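Local structure of N2152 (Neocallimastix frontalis, 5U22) at residues A[213-218]-A[244-249]; A[253-258]-A[280-285]. The protein is a family 39 glycoside hydrolase of a rumen anaerobic fungus, with a TIM barrel and a beta sandwich, that probably acts on several rare arabinosyl substrates. One frame throughout, in Å; residues are numbered along the deposited sequence.

Contact 1 of 2, residues A[213-218]-A[244-249]; sequences HELSGI and INEYCD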
# COMPACT_ATOMS: atom_id res chain seq x y z
N HIS A 213 8.91 -5.74 1.49
CA HIS A 213 7.81 -5.76 2.45
C HIS A 213 8.17 -4.96 3.68
O HIS A 213 9.34 -4.86 4.07
CB HIS A 213 7.47 -7.20 2.82
CG HIS A 213 7.04 -8.02 1.65
ND1 HIS A 213 6.95 -9.39 1.70
CD2 HIS A 213 6.67 -7.65 0.40
CE1 HIS A 213 6.54 -9.83 0.52
NE2 HIS A 213 6.37 -8.80 -0.29
N GLU A 214 7.15 -4.37 4.31
CA GLU A 214 7.31 -3.61 5.55
C GLU A 214 6.31 -4.18 6.56
O GLU A 214 5.23 -3.63 6.79
CB GLU A 214 7.12 -2.10 5.34
CG GLU A 214 8.21 -1.44 4.47
CD GLU A 214 9.56 -1.28 5.19
OE1 GLU A 214 9.74 -1.86 6.30
OE2 GLU A 214 10.42 -0.56 4.64
N LEU A 215 6.70 -5.30 7.16
CA LEU A 215 5.83 -6.03 8.08
C LEU A 215 6.57 -6.39 9.36
O LEU A 215 6.06 -7.19 10.15
CB LEU A 215 5.27 -7.28 7.38
CG LEU A 215 6.24 -8.12 6.55
CD1 LEU A 215 7.26 -8.90 7.41
CD2 LEU A 215 5.45 -9.07 5.66
N SER A 216 7.74 -5.79 9.60
CA SER A 216 8.64 -6.17 10.69
C SER A 216 8.75 -5.11 11.77
O SER A 216 9.52 -5.30 12.72
CB SER A 216 10.04 -6.44 10.13
OG SER A 216 10.02 -7.45 9.16
N GLY A 217 8.02 -4.01 11.66
CA GLY A 217 8.17 -2.88 12.56
C GLY A 217 8.21 -1.59 11.78
O GLY A 217 9.01 -1.45 10.85
N ILE A 218 7.35 -0.64 12.13
CA ILE A 218 7.17 0.53 11.27
C ILE A 218 8.27 1.58 11.45
O ILE A 218 8.48 2.41 10.55
CB ILE A 218 5.78 1.13 11.52
CG1 ILE A 218 5.37 2.02 10.34
CG2 ILE A 218 5.75 1.88 12.85
CD1 ILE A 218 3.98 2.60 10.44
N ILE A 244 5.67 -1.38 -2.12
CA ILE A 244 5.77 -2.07 -0.84
C ILE A 244 4.57 -3.00 -0.77
O ILE A 244 3.53 -2.63 -0.23
CB ILE A 244 5.80 -1.08 0.34
CG1 ILE A 244 6.94 -0.07 0.16
CG2 ILE A 244 5.97 -1.81 1.68
CD1 ILE A 244 8.31 -0.71 -0.05
N ASN A 245 4.69 -4.19 -1.35
CA ASN A 245 3.49 -4.93 -1.69
C ASN A 245 3.04 -5.89 -0.60
O ASN A 245 2.16 -6.71 -0.85
CB ASN A 245 3.62 -5.63 -3.06
CG ASN A 245 4.81 -6.57 -3.16
OD1 ASN A 245 5.35 -7.03 -2.16
ND2 ASN A 245 5.20 -6.89 -4.40
N GLU A 246 3.61 -5.76 0.60
CA GLU A 246 2.99 -6.22 1.84
C GLU A 246 3.38 -5.24 2.94
O GLU A 246 4.57 -4.99 3.12
CB GLU A 246 3.44 -7.64 2.24
CG GLU A 246 3.03 -8.74 1.23
CD GLU A 246 3.37 -10.12 1.73
OE1 GLU A 246 3.35 -10.30 2.96
OE2 GLU A 246 3.66 -11.01 0.90
N TYR A 247 2.40 -4.70 3.67
CA TYR A 247 2.74 -3.84 4.80
C TYR A 247 1.76 -4.02 5.95
O TYR A 247 0.56 -4.19 5.73
CB TYR A 247 2.79 -2.35 4.40
CG TYR A 247 1.49 -1.65 4.02
CD1 TYR A 247 1.14 -1.49 2.68
CD2 TYR A 247 0.66 -1.09 4.98
CE1 TYR A 247 -0.03 -0.83 2.32
CE2 TYR A 247 -0.50 -0.43 4.63
CZ TYR A 247 -0.84 -0.30 3.31
OH TYR A 247 -2.00 0.36 2.96
N CYS A 248 2.29 -3.95 7.17
CA CYS A 248 1.50 -4.13 8.38
C CYS A 248 2.34 -3.73 9.57
O CYS A 248 3.57 -3.84 9.53
CB CYS A 248 1.05 -5.59 8.53
SG CYS A 248 -0.16 -5.93 9.84
N ASP A 249 1.68 -3.25 10.62
CA ASP A 249 2.34 -3.11 11.91
C ASP A 249 2.96 -4.43 12.33
O ASP A 249 2.51 -5.51 11.92
CB ASP A 249 1.33 -2.66 12.97
CG ASP A 249 1.99 -2.33 14.29
OD1 ASP A 249 2.53 -1.22 14.40
OD2 ASP A 249 1.99 -3.19 15.20
O HOH W 1 3.41 -7.53 10.40
O HOH W 2 6.12 -2.83 9.90
O HOH W 3 5.27 -1.73 13.93

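Contact 2 of 2, residues A[253-258]-A[280-285]; sequences DLEGQP and WWFVPH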
# COMPACT_ATOMS: atom_id res chain seq x y z
N ASP A 253 -2.29 -8.31 14.37
CA ASP A 253 -3.68 -8.01 14.66
C ASP A 253 -4.07 -6.58 14.28
O ASP A 253 -5.26 -6.26 14.27
CB ASP A 253 -3.97 -8.26 16.14
CG ASP A 253 -3.88 -9.72 16.51
OD1 ASP A 253 -4.11 -10.58 15.62
OD2 ASP A 253 -3.59 -10.01 17.69
N LEU A 254 -3.10 -5.73 13.97
CA LEU A 254 -3.37 -4.36 13.55
C LEU A 254 -3.49 -4.22 12.04
O LEU A 254 -3.61 -3.10 11.53
CB LEU A 254 -2.27 -3.42 14.07
CG LEU A 254 -2.04 -3.35 15.59
CD1 LEU A 254 -1.47 -1.99 16.00
CD2 LEU A 254 -3.29 -3.68 16.40
N GLU A 255 -3.44 -5.33 11.30
CA GLU A 255 -3.70 -5.30 9.87
C GLU A 255 -5.05 -4.64 9.63
O GLU A 255 -6.05 -4.99 10.26
CB GLU A 255 -3.69 -6.73 9.31
CG GLU A 255 -3.68 -6.83 7.79
CD GLU A 255 -3.75 -8.26 7.31
OE1 GLU A 255 -4.87 -8.76 7.05
OE2 GLU A 255 -2.67 -8.91 7.23
N GLY A 256 -5.08 -3.65 8.74
CA GLY A 256 -6.33 -2.96 8.50
C GLY A 256 -6.81 -2.04 9.60
O GLY A 256 -7.93 -1.53 9.51
N GLN A 257 -6.03 -1.81 10.65
CA GLN A 257 -6.48 -0.89 11.70
C GLN A 257 -6.31 0.55 11.24
O GLN A 257 -5.24 0.91 10.73
CB GLN A 257 -5.70 -1.11 12.99
CG GLN A 257 -6.13 -0.20 14.15
CD GLN A 257 -5.05 -0.04 15.20
OE1 GLN A 257 -4.01 0.57 14.93
NE2 GLN A 257 -5.28 -0.59 16.39
N PRO A 258 -7.32 1.42 11.43
CA PRO A 258 -7.17 2.82 10.98
C PRO A 258 -5.95 3.54 11.54
O PRO A 258 -5.19 4.14 10.77
CB PRO A 258 -8.48 3.47 11.46
CG PRO A 258 -9.47 2.31 11.58
CD PRO A 258 -8.63 1.16 12.05
N TRP A 280 -1.50 -10.10 4.06
CA TRP A 280 -2.52 -11.14 4.21
C TRP A 280 -2.02 -12.07 5.31
O TRP A 280 -1.51 -13.16 5.04
CB TRP A 280 -2.76 -11.88 2.91
CG TRP A 280 -3.79 -12.98 3.01
CD1 TRP A 280 -5.00 -12.93 3.66
CD2 TRP A 280 -3.70 -14.28 2.43
NE1 TRP A 280 -5.67 -14.11 3.50
CE2 TRP A 280 -4.89 -14.97 2.76
CE3 TRP A 280 -2.73 -14.93 1.66
CZ2 TRP A 280 -5.13 -16.28 2.34
CZ3 TRP A 280 -2.97 -16.23 1.24
CH2 TRP A 280 -4.16 -16.89 1.59
N TRP A 281 -2.14 -11.63 6.56
CA TRP A 281 -1.67 -12.47 7.66
C TRP A 281 -2.66 -13.56 8.04
O TRP A 281 -2.24 -14.58 8.61
CB TRP A 281 -1.38 -11.63 8.91
CG TRP A 281 -0.03 -10.99 8.91
CD1 TRP A 281 0.24 -9.66 8.96
CD2 TRP A 281 1.23 -11.66 8.87
NE1 TRP A 281 1.59 -9.45 8.96
CE2 TRP A 281 2.23 -10.66 8.90
CE3 TRP A 281 1.62 -13.00 8.82
CZ2 TRP A 281 3.58 -10.96 8.87
CZ3 TRP A 281 2.97 -13.30 8.80
CH2 TRP A 281 3.93 -12.28 8.82
N PHE A 282 -3.94 -13.39 7.75
CA PHE A 282 -4.98 -14.31 8.22
C PHE A 282 -5.44 -15.17 7.06
O PHE A 282 -6.44 -14.89 6.39
CB PHE A 282 -6.07 -13.52 8.89
CG PHE A 282 -5.54 -12.72 10.02
CD1 PHE A 282 -5.16 -13.35 11.19
CD2 PHE A 282 -5.27 -11.36 9.87
CE1 PHE A 282 -4.60 -12.63 12.23
CE2 PHE A 282 -4.71 -10.65 10.90
CZ PHE A 282 -4.37 -11.29 12.09
N VAL A 283 -4.67 -16.22 6.81
CA VAL A 283 -4.84 -17.11 5.67
C VAL A 283 -6.23 -17.74 5.64
O VAL A 283 -6.77 -17.93 4.53
CB VAL A 283 -3.72 -18.16 5.67
CG1 VAL A 283 -3.94 -19.20 4.59
CG2 VAL A 283 -2.38 -17.48 5.43
N PRO A 284 -6.88 -18.07 6.76
CA PRO A 284 -8.27 -18.55 6.67
C PRO A 284 -9.26 -17.57 6.06
O PRO A 284 -10.36 -18.00 5.69
CB PRO A 284 -8.64 -18.85 8.13
CG PRO A 284 -7.35 -19.19 8.77
CD PRO A 284 -6.36 -18.25 8.13
N HIS A 285 -8.93 -16.29 5.95
CA HIS A 285 -9.91 -15.27 5.55
C HIS A 285 -9.40 -14.39 4.41
O HIS A 285 -9.30 -13.17 4.55
CB HIS A 285 -10.30 -14.42 6.77
CG HIS A 285 -10.75 -15.23 7.95
ND1 HIS A 285 -11.79 -16.13 7.88
CD2 HIS A 285 -10.30 -15.27 9.22
CE1 HIS A 285 -11.96 -16.70 9.06
NE2 HIS A 285 -11.07 -16.19 9.90
O HOH W 4 -5.34 -11.27 6.38

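Contact 1 of 2, residues A[213-218]-A[244-249]
Glu246 lays its side chain over one face of the His213 imidazole. Its CG sits above the ring centre, 3.7 Å from the centroid, in a CH-pi contact. CG stands beside the backbone N of Glu246 (chi1 -64°), and the chain runs on extended across the ring. The carboxylate is thereby stacked past the centre of the imidazole, with planes 28° apart and OE2 3.1 Å from CE1 of His213. At the ring edge, in its plane, Asn245 OD1 lies 2.8 Å from His213 NE2. That hydrogen bond is weak because it is strongly bent; Asn245 ND2 hydrogen-bonds Glu143. The other ring nitrogen, ND1, bonds to Glu147, so the imidazole is gripped at two edges and covered on one face.

Further along, the backbones form a single parallel bridge. Glu214 N donates to Glu246 O at 2.9 Å, and Cys248 N donates to Glu214 O at 3.0 Å. Glu214 packs its CG 3.6 Å from Ile244 CG2, and its bent chain carries OE2 to His224 and Trp212. Beyond the bridge the chains separate and water fills in. Water 1 donates to Leu215 O and to Asp249 O, each at 2.7 Å.

The carboxylate of Glu246 faces what is probably the active-site pocket. OE2 makes a salt bridge with Arg68, and OE1 bonds to a bound buffer molecule. Glu246, near the end of strand 242-247, and Glu147, after strand 139-143, are consistent with the nucleophile and the acid/base, respectively, of such TIM-barrel glycosidases.

The contact is buried. It joins the chain leaving barrel strand 209-212 to the end of its parallel neighbour, strand 242-247. Helix 221-235 covers Glu214 and Ile244, strand 66-70 touches His213 and Asn245, and helix 258-270 backs Ile218 and Asp249.

Contact 2 of 2, residues A[253-258]-A[280-285]
Glu255 reaches across to the backbone of Trp281 and makes the one direct hydrogen bond between the two segments. Trp281 N donates to OE2 at 2.9 Å, nearly straight at 160°, on the syn lone pair. The side chain is stretched out, with CG opposite the backbone N (chi1 -169°). This carries the carboxylate from the Leu254-Gln257 type II turn to the other loop.

This is the tight part. OE2 also meets Trp281 CB at 3.4 Å and takes a second hydrogen bond from Thr279. OE1 bonds to Ser291, and water 4 donates to OE1 at 2.6 Å. The same water accepts from Phe282 N at 2.9 Å, so two successive backbone N-H groups are served, one directly and one through water. With an alanine here, Trp281 N would probably lose its acceptor and the 280-285 loop its direct tie to the turn, with Thr279 and Ser291 left without their carboxylate mate.

The outer side is looser. Asp253 is exposed and only brings OD1 to the edge of the Phe282 ring, 3.6 Å from CZ, with carboxylate and ring planes nearly parallel. Glu255 OE1 meets that edge elsewhere, 3.9 Å from CD2. Lys381 makes a cation-pi contact with the same ring.

The contact therefore rests on one buried carboxylate surrounded by N-H and hydroxyl groups. Such a setting would tend to keep Glu255 ionised. It probably helps to hold the backbone of a loop whose Trp281, stacked on His252, and Trp280 border the pocket holding the buffer molecule.

Contact 1 is core and contact 2 is surface, yet they share a chain: strand 242-247 ends in contact 1 and the loop after it supplies residues 253-258. Their centres are about 12 Å apart and they touch. Cys248 SG packs against Glu255 CA and Trp281 CD1. At the ends of neighbouring barrel strands, contact 1 combines a single main-chain bridge with a ring-and-carboxylate stack. Contact 2 joins loops beyond strands 242-247 and 275-278, with no main-chain pairing, and relies on a carboxylate, a water and ring edges. Glu246 of contact 1 turns toward the pocket, while Glu255 of contact 2 holds backbone. The bound buffer molecule lies beside both contacts, near Glu246 and near Trp281.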